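Local coordinates for AOC_like domain-containing protein (PDB 7DVI), which catalyses exo-selective intermolecular Diels-Alder reactions on non-natural substrates and has the allene oxide cyclase-like barrel fold, at residues G50-E55 against Y86-F91; I73-V78 against E100-F105. One frame throughout, in Å; residues are numbered along the deposited sequence. Where two conformers were deposited one is given.

Interaction 1 (50-55 with 86-91) and interaction 2 (73-78 with 100-105) have centres about 17 Å apart and belong to one closed antiparallel barrel. Along the chain their segments alternate: 50-55, 73-78, 86-91, 100-105. Each contact skips a strand, since 63-76 lies between 49-57 and 82-92, and 82-92 lies between 63-76 and 95-104. The two meet where Tyr-86 O lies 2.8 Å from Gly-101 N, a probable hydrogen bond between adjacent strands. Interaction 1 ties side chains in the barrel interior, its centre about 7 Å from that of the chain. Interaction 2, at about 14 Å, lies where strands 63-76 and 95-104 end, and its segment 73-78 meets the second subunit.

Interaction 1: G50-E55 against Y86-F91; sequences GSYYDE and YSEDLF. With EDO (1,2-ethanediol), chain R.
Glu-88 OE1 accepts a weak hydrogen bond from Tyr-52 OH at 2.9 Å and is also bonded to Thr-67 OG1. The other carboxylate oxygen, OE2, is held by Tyr-116 and by a salt bridge to Arg-132, so both oxygens have partners and the rotation of the group is restrained from several directions. OE1 comes to the edge of the Tyr-52 ring, near its plane, with the nearest ring carbon, CE1, 3.6 Å away. Ring and carboxylate planes stand 90° apart, which rules out stacking of one group on the other.

The phenol also rests on the stem of the glutamate, Tyr-52 OH lying 3.5 Å from Glu-88 CB. Both side chains have CG placed between the backbone N and the carbonyl carbon (chi1 61° in Tyr-52). From there the tyrosine ring spans the gap between strands whose nearest CA atoms, those of Tyr-52 and Glu-88, are 9.0 Å apart.

A looser apolar contact, Tyr-52 CE2 to Tyr-86 CD2 at 4.4 Å, brings in a second tyrosine. An ethanediol, probably from the crystallisation liquor, lies at the edge of the Tyr-86 ring and also bonds Gln-32. A dimethyl sulfoxide, probably of the same origin, comes within about 3 Å (nearest atoms) of the Tyr-52 side chain, consistent with a pocket in the barrel interior.

The short segment axes, on strands 49-57 and 82-92, run in nearly the same direction, 25° apart, because strand 63-76 lies between them in the antiparallel order; Tyr-52 pairs by its backbone with Gly-69 of that strand, while Tyr-86 packs against helix 105-109.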
loop_
_atom_site.group_PDB
_atom_site.type_symbol
_atom_site.label_atom_id
_atom_site.label_comp_id
_atom_site.label_asym_id
_atom_site.label_seq_id
_atom_site.Cartn_x
_atom_site.Cartn_y
_atom_site.Cartn_z
ATOM N N GLY A 50 2.840 9.861 -16.053
ATOM C CA GLY A 50 1.694 10.047 -16.943
ATOM C C GLY A 50 0.477 10.430 -16.125
ATOM O O GLY A 50 0.456 10.132 -14.904
ATOM N N SER A 51 -0.471 11.081 -16.768
ATOM C CA SER A 51 -1.793 11.427 -16.194
ATOM C C SER A 51 -2.836 10.924 -17.185
ATOM O O SER A 51 -2.573 10.917 -18.446
ATOM C CB SER A 51 -1.924 12.893 -15.943
ATOM O OG SER A 51 -0.966 13.357 -14.997
ATOM N N TYR A 52 -4.001 10.565 -16.666
ATOM C CA TYR A 52 -5.047 9.934 -17.483
ATOM C C TYR A 52 -6.440 10.262 -16.948
ATOM O O TYR A 52 -6.650 10.565 -15.748
ATOM C CB TYR A 52 -4.810 8.441 -17.557
ATOM C CG TYR A 52 -4.854 7.733 -16.234
ATOM C CD1 TYR A 52 -6.053 7.342 -15.677
ATOM C CD2 TYR A 52 -3.698 7.501 -15.506
ATOM C CE1 TYR A 52 -6.104 6.708 -14.442
ATOM C CE2 TYR A 52 -3.734 6.873 -14.274
ATOM C CZ TYR A 52 -4.948 6.505 -13.721
ATOM O OH TYR A 52 -4.994 5.817 -12.542
ATOM N N TYR A 53 -7.363 10.193 -17.887
ATOM C CA TYR A 53 -8.830 10.357 -17.721
ATOM C C TYR A 53 -9.475 9.242 -18.526
ATOM O O TYR A 53 -9.313 9.230 -19.784
ATOM C CB TYR A 53 -9.203 11.778 -18.145
ATOM C CG TYR A 53 -10.654 12.023 -18.504
ATOM C CD1 TYR A 53 -11.700 11.354 -17.894
ATOM C CD2 TYR A 53 -10.965 12.969 -19.464
ATOM C CE1 TYR A 53 -13.019 11.592 -18.251
ATOM C CE2 TYR A 53 -12.273 13.229 -19.826
ATOM C CZ TYR A 53 -13.301 12.536 -19.221
ATOM O OH TYR A 53 -14.577 12.839 -19.579
ATOM N N ASP A 54 -10.129 8.329 -17.824
ATOM C CA ASP A 54 -10.740 7.094 -18.370
ATOM C C ASP A 54 -12.219 7.122 -18.039
ATOM O O ASP A 54 -12.566 7.719 -17.016
ATOM C CB ASP A 54 -10.202 5.821 -17.744
ATOM C CG ASP A 54 -8.756 5.505 -18.092
ATOM O OD1 ASP A 54 -8.185 6.253 -18.859
ATOM O OD2 ASP A 54 -8.272 4.482 -17.609
ATOM N N GLU A 55 -13.041 6.531 -18.903
ATOM C CA GLU A 55 -14.417 6.158 -18.531
ATOM C C GLU A 55 -14.423 4.704 -18.091
ATOM O O GLU A 55 -13.517 3.940 -18.477
ATOM C CB GLU A 55 -15.367 6.366 -19.704
ATOM C CG GLU A 55 -15.698 7.816 -19.943
ATOM C CD GLU A 55 -16.614 8.043 -21.141
ATOM O OE1 GLU A 55 -16.830 7.101 -21.934
ATOM O OE2 GLU A 55 -17.130 9.145 -21.247
ATOM N N TYR A 86 0.792 4.602 -8.662
ATOM C CA TYR A 86 -0.473 5.112 -9.225
ATOM C C TYR A 86 -1.298 5.769 -8.096
ATOM O O TYR A 86 -1.314 5.283 -6.930
ATOM C CB TYR A 86 -1.297 3.968 -9.813
ATOM C CG TYR A 86 -0.780 3.415 -11.100
ATOM C CD1 TYR A 86 0.242 2.474 -11.102
ATOM C CD2 TYR A 86 -1.333 3.792 -12.321
ATOM C CE1 TYR A 86 0.740 1.964 -12.286
ATOM C CE2 TYR A 86 -0.864 3.239 -13.515
ATOM C CZ TYR A 86 0.201 2.364 -13.494
ATOM O OH TYR A 86 0.692 1.840 -14.655
ATOM N N SER A 87 -1.931 6.871 -8.438
ATOM C CA SER A 87 -2.911 7.586 -7.589
ATOM C C SER A 87 -4.068 8.056 -8.458
ATOM O O SER A 87 -3.780 8.764 -9.472
ATOM C CB SER A 87 -2.276 8.753 -6.914
ATOM O OG SER A 87 -3.048 9.138 -5.807
ATOM N N GLU A 88 -5.296 7.768 -8.035
ATOM C CA GLU A 88 -6.465 8.210 -8.802
ATOM C C GLU A 88 -7.703 8.413 -7.897
ATOM O O GLU A 88 -7.793 7.827 -6.807
ATOM C CB GLU A 88 -6.790 7.197 -9.897
ATOM C CG GLU A 88 -7.199 5.871 -9.391
ATOM C CD GLU A 88 -7.175 4.780 -10.428
ATOM O OE1 GLU A 88 -7.631 5.052 -11.587
ATOM O OE2 GLU A 88 -6.832 3.641 -10.026
ATOM N N ASP A 89 -8.670 9.096 -8.469
ATOM C CA ASP A 89 -10.032 9.256 -7.885
ATOM C C ASP A 89 -11.069 8.801 -8.923
ATOM O O ASP A 89 -11.023 9.301 -10.065
ATOM C CB ASP A 89 -10.186 10.685 -7.428
ATOM C CG ASP A 89 -9.114 11.053 -6.421
ATOM O OD1 ASP A 89 -9.138 10.477 -5.334
ATOM O OD2 ASP A 89 -8.241 11.879 -6.769
ATOM N N LEU A 90 -11.951 7.892 -8.503
ATOM C CA LEU A 90 -13.055 7.319 -9.309
ATOM C C LEU A 90 -14.371 7.950 -8.838
ATOM O O LEU A 90 -14.630 7.964 -7.600
ATOM C CB LEU A 90 -13.032 5.807 -9.142
ATOM C CG LEU A 90 -11.708 5.146 -9.553
ATOM C CD1 LEU A 90 -10.860 4.812 -8.330
ATOM C CD2 LEU A 90 -11.943 3.886 -10.371
ATOM N N PHE A 91 -15.055 8.602 -9.772
ATOM C CA PHE A 91 -16.358 9.284 -9.568
ATOM C C PHE A 91 -17.404 8.420 -10.276
ATOM O O PHE A 91 -17.405 8.388 -11.514
ATOM C CB PHE A 91 -16.232 10.694 -10.128
ATOM C CG PHE A 91 -15.300 11.557 -9.325
ATOM C CD1 PHE A 91 -15.755 12.288 -8.240
ATOM C CD2 PHE A 91 -13.939 11.605 -9.651
ATOM C CE1 PHE A 91 -14.891 13.080 -7.500
ATOM C CE2 PHE A 91 -13.081 12.420 -8.937
ATOM C CZ PHE A 91 -13.544 13.131 -7.840
HETATM C C1 EDO R . -0.816 3.435 -17.474
HETATM O O1 EDO R . -0.510 2.313 -16.710
HETATM C C2 EDO R . -2.267 3.747 -17.429
HETATM O O2 EDO R . -2.707 4.590 -18.494
#

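Interaction 2: I73-V78 against E100-F105. With EDO (1,2-ethanediol), chain D; EDO (1,2-ethanediol), chain E; EDO (1,2-ethanediol), chain F; EDO (1,2-ethanediol), chain B.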
loop_
_atom_site.group_PDB
_atom_site.type_symbol
_atom_site.label_atom_id
_atom_site.label_comp_id
_atom_site.label_asym_id
_atom_site.label_seq_id
_atom_site.Cartn_x
_atom_site.Cartn_y
_atom_site.Cartn_z
ATOM N N ILE A 73 7.120 6.231 -12.584
ATOM C CA ILE A 73 8.132 5.148 -12.454
ATOM C C ILE A 73 8.958 5.486 -11.227
ATOM O O ILE A 73 9.559 6.584 -11.211
ATOM C CB ILE A 73 9.049 5.099 -13.710
ATOM C CG1 ILE A 73 8.258 5.049 -15.020
ATOM C CG2 ILE A 73 10.027 3.950 -13.559
ATOM C CD1 ILE A 73 7.333 3.861 -15.161
ATOM N N ARG A 74 9.040 4.628 -10.221
ATOM C CA ARG A 74 9.685 5.096 -8.971
ATOM C C ARG A 74 11.026 4.390 -8.735
ATOM O O ARG A 74 11.936 5.006 -8.183
ATOM C CB ARG A 74 8.742 4.897 -7.775
ATOM C CG ARG A 74 7.592 5.894 -7.748
ATOM C CD ARG A 74 8.058 7.283 -7.362
ATOM N NE ARG A 74 8.388 7.255 -5.947
ATOM C CZ ARG A 74 7.505 7.272 -4.934
ATOM N NH1 ARG A 74 6.197 7.438 -5.137
ATOM N NH2 ARG A 74 7.958 7.101 -3.702
ATOM N N TYR A 75 11.117 3.125 -9.009
ATOM C CA TYR A 75 12.378 2.376 -8.769
ATOM C C TYR A 75 12.371 1.050 -9.517
ATOM O O TYR A 75 11.283 0.590 -9.923
ATOM C CB TYR A 75 12.617 2.135 -7.275
ATOM C CG TYR A 75 11.622 1.247 -6.551
ATOM C CD1 TYR A 75 10.525 1.770 -5.875
ATOM C CD2 TYR A 75 11.859 -0.106 -6.407
ATOM C CE1 TYR A 75 9.664 0.965 -5.143
ATOM C CE2 TYR A 75 11.018 -0.929 -5.688
ATOM C CZ TYR A 75 9.903 -0.391 -5.055
ATOM O OH TYR A 75 9.122 -1.271 -4.370
ATOM N N LYS A 76 13.580 0.472 -9.684
ATOM C CA LYS A 76 13.778 -0.834 -10.356
ATOM C C LYS A 76 14.397 -1.809 -9.355
ATOM O O LYS A 76 15.180 -1.417 -8.476
ATOM C CB LYS A 76 14.593 -0.674 -11.645
ATOM C CG LYS A 76 13.978 0.271 -12.662
ATOM C CD LYS A 76 14.746 0.367 -13.972
ATOM C CE LYS A 76 14.622 1.718 -14.655
ATOM N NZ LYS A 76 15.234 1.718 -16.008
ATOM N N LYS A 77 13.974 -3.043 -9.443
ATOM C CA LYS A 77 14.532 -4.098 -8.591
ATOM C C LYS A 77 15.604 -4.884 -9.366
ATOM O O LYS A 77 15.528 -4.950 -10.612
ATOM C CB LYS A 77 13.390 -5.001 -8.159
ATOM C CG LYS A 77 12.468 -4.309 -7.154
ATOM C CD LYS A 77 12.016 -5.201 -6.057
ATOM C CE LYS A 77 11.027 -6.199 -6.578
ATOM N NZ LYS A 77 10.778 -7.226 -5.549
ATOM N N VAL A 78 16.442 -5.579 -8.615
ATOM C CA VAL A 78 17.569 -6.410 -9.147
ATOM C C VAL A 78 17.013 -7.422 -10.146
ATOM O O VAL A 78 17.538 -7.510 -11.237
ATOM C CB VAL A 78 18.354 -7.099 -8.017
ATOM C CG1 VAL A 78 18.909 -6.085 -7.058
ATOM C CG2 VAL A 78 17.514 -8.085 -7.255
ATOM N N GLU A 100 -4.750 4.237 -4.643
ATOM C CA GLU A 100 -3.320 4.502 -4.889
ATOM C C GLU A 100 -2.486 3.312 -4.413
ATOM O O GLU A 100 -2.846 2.590 -3.427
ATOM C CB GLU A 100 -2.870 5.815 -4.291
ATOM C CG GLU A 100 -2.714 5.766 -2.775
ATOM C CD GLU A 100 -2.204 7.094 -2.306
ATOM O OE1 GLU A 100 -2.979 8.038 -2.273
ATOM O OE2 GLU A 100 -1.005 7.196 -2.089
ATOM N N GLY A 101 -1.379 3.092 -5.130
ATOM C CA GLY A 101 -0.392 2.087 -4.708
ATOM C C GLY A 101 0.432 1.631 -5.889
ATOM O O GLY A 101 0.551 2.390 -6.861
ATOM N N TRP A 102 0.989 0.450 -5.743
ATOM C CA TRP A 102 2.126 -0.052 -6.555
ATOM C C TRP A 102 1.645 -1.032 -7.602
ATOM O O TRP A 102 0.827 -1.941 -7.279
ATOM C CB TRP A 102 3.133 -0.748 -5.653
ATOM C CG TRP A 102 3.838 0.165 -4.720
ATOM C CD1 TRP A 102 3.718 0.251 -3.365
ATOM C CD2 TRP A 102 4.822 1.136 -5.100
ATOM N NE1 TRP A 102 4.533 1.250 -2.892
ATOM C CE2 TRP A 102 5.270 1.761 -3.922
ATOM C CE3 TRP A 102 5.363 1.537 -6.320
ATOM C CZ2 TRP A 102 6.217 2.781 -3.925
ATOM C CZ3 TRP A 102 6.319 2.532 -6.315
ATOM C CH2 TRP A 102 6.728 3.147 -5.138
ATOM N N ALA A 103 2.269 -0.919 -8.774
ATOM C CA ALA A 103 2.190 -1.917 -9.848
ATOM C C ALA A 103 3.603 -2.092 -10.472
ATOM O O ALA A 103 4.393 -1.116 -10.574
ATOM C CB ALA A 103 1.179 -1.460 -10.867
ATOM N N ASP A 104 3.893 -3.313 -10.846
ATOM C CA ASP A 104 5.063 -3.640 -11.709
ATOM C C ASP A 104 4.708 -3.244 -13.141
ATOM O O ASP A 104 3.770 -3.836 -13.725
ATOM C CB ASP A 104 5.434 -5.113 -11.568
ATOM C CG ASP A 104 6.686 -5.519 -12.367
ATOM O OD1 ASP A 104 7.217 -4.688 -13.171
ATOM O OD2 ASP A 104 7.122 -6.640 -12.159
ATOM N N PHE A 105 5.391 -2.261 -13.703
ATOM C CA PHE A 105 5.137 -1.830 -15.106
ATOM C C PHE A 105 5.291 -2.999 -16.105
ATOM O O PHE A 105 4.586 -2.998 -17.145
ATOM C CB PHE A 105 5.963 -0.599 -15.431
ATOM C CG PHE A 105 5.438 0.212 -16.575
ATOM C CD1 PHE A 105 4.255 0.921 -16.457
ATOM C CD2 PHE A 105 6.141 0.291 -17.766
ATOM C CE1 PHE A 105 3.784 1.703 -17.500
ATOM C CE2 PHE A 105 5.674 1.072 -18.806
ATOM C CZ PHE A 105 4.485 1.760 -18.683
HETATM C C1 EDO D . 6.317 -2.228 -3.177
HETATM O O1 EDO D . 5.369 -3.147 -2.750
HETATM C C2 EDO D . 6.884 -1.542 -2.014
HETATM O O2 EDO D . 7.710 -0.428 -2.341
HETATM C C1 EDO E . 7.344 1.278 0.311
HETATM O O1 EDO E . 7.607 1.742 -0.989
HETATM C C2 EDO E . 6.162 1.909 0.867
HETATM O O2 EDO E . 5.047 1.846 -0.011
HETATM C C1 EDO F . 5.044 5.313 -1.329
HETATM O O1 EDO F . 6.264 5.810 -0.865
HETATM C C2 EDO F . 4.183 6.444 -1.733
HETATM O O2 EDO F . 4.819 7.272 -2.662
HETATM C C1 EDO B . -2.855 6.717 1.473
HETATM O O1 EDO B . -3.819 7.623 1.027
HETATM C C2 EDO B . -1.652 7.463 1.900
HETATM O O2 EDO B . -1.959 8.439 2.850
#
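Tyr-75 turns the edge of its ring toward the face of the Trp-102 indole in a T-shaped pair. The ring planes are 68° apart. The Tyr-75 centroid lies 5.3 Å from that of the six-membered ring of Trp-102. The closest atoms are Tyr-75 CE1 and Trp-102 CH2 at 3.7 Å. An ethanediol (chain D), probably from the crystallisation liquor like the others here, shares that indole face. Tyr-85 makes a further edge-to-face pair with Trp-102.

Apolar and guanidinium packing comes from Arg-74 and Ile-73. Arg-74 CB meets the indole near its plane, 3.7 Å from Trp-102 CZ3. Bends at chi2 (-73°) and chi3 fold the rest of the arginine back, bringing Trp-102 CH2 over the centre of one guanidinium face. Those planes are inclined by 54°, so the two groups are not stacked parallel. Ile-73 CD1 sits over a face of the Phe-105 ring, 4.3 Å from its CG.

A classic beta bulge, in which Arg-74 and Tyr-75 both face Leu-83 on the intervening barrel strand, 82-92, is consistent with two adjacent residues reaching the same indole. On the other segment, Asp-104 is the N-cap of helix 105-109, its OD1 accepting from Asn-106 N as strand gives way to helix at Phe-105.

Ethanediols and the second subunit supply the polar partners. O2 of the chain D molecule donates to Tyr-75 OH at 2.6 Å. Trp-102 NE1 donates an almost straight bond to O2 of another ethanediol (chain E) at 3.0 Å, and Arg-74 NH1 reaches O2 of a third (chain F) at 2.8 Å, near the guanidinium plane. Beyond the segments, Tyr-75 OH is hydrogen-bonded to Asp-129 of the second subunit, and Lys-77 forms a salt bridge to the same aspartate.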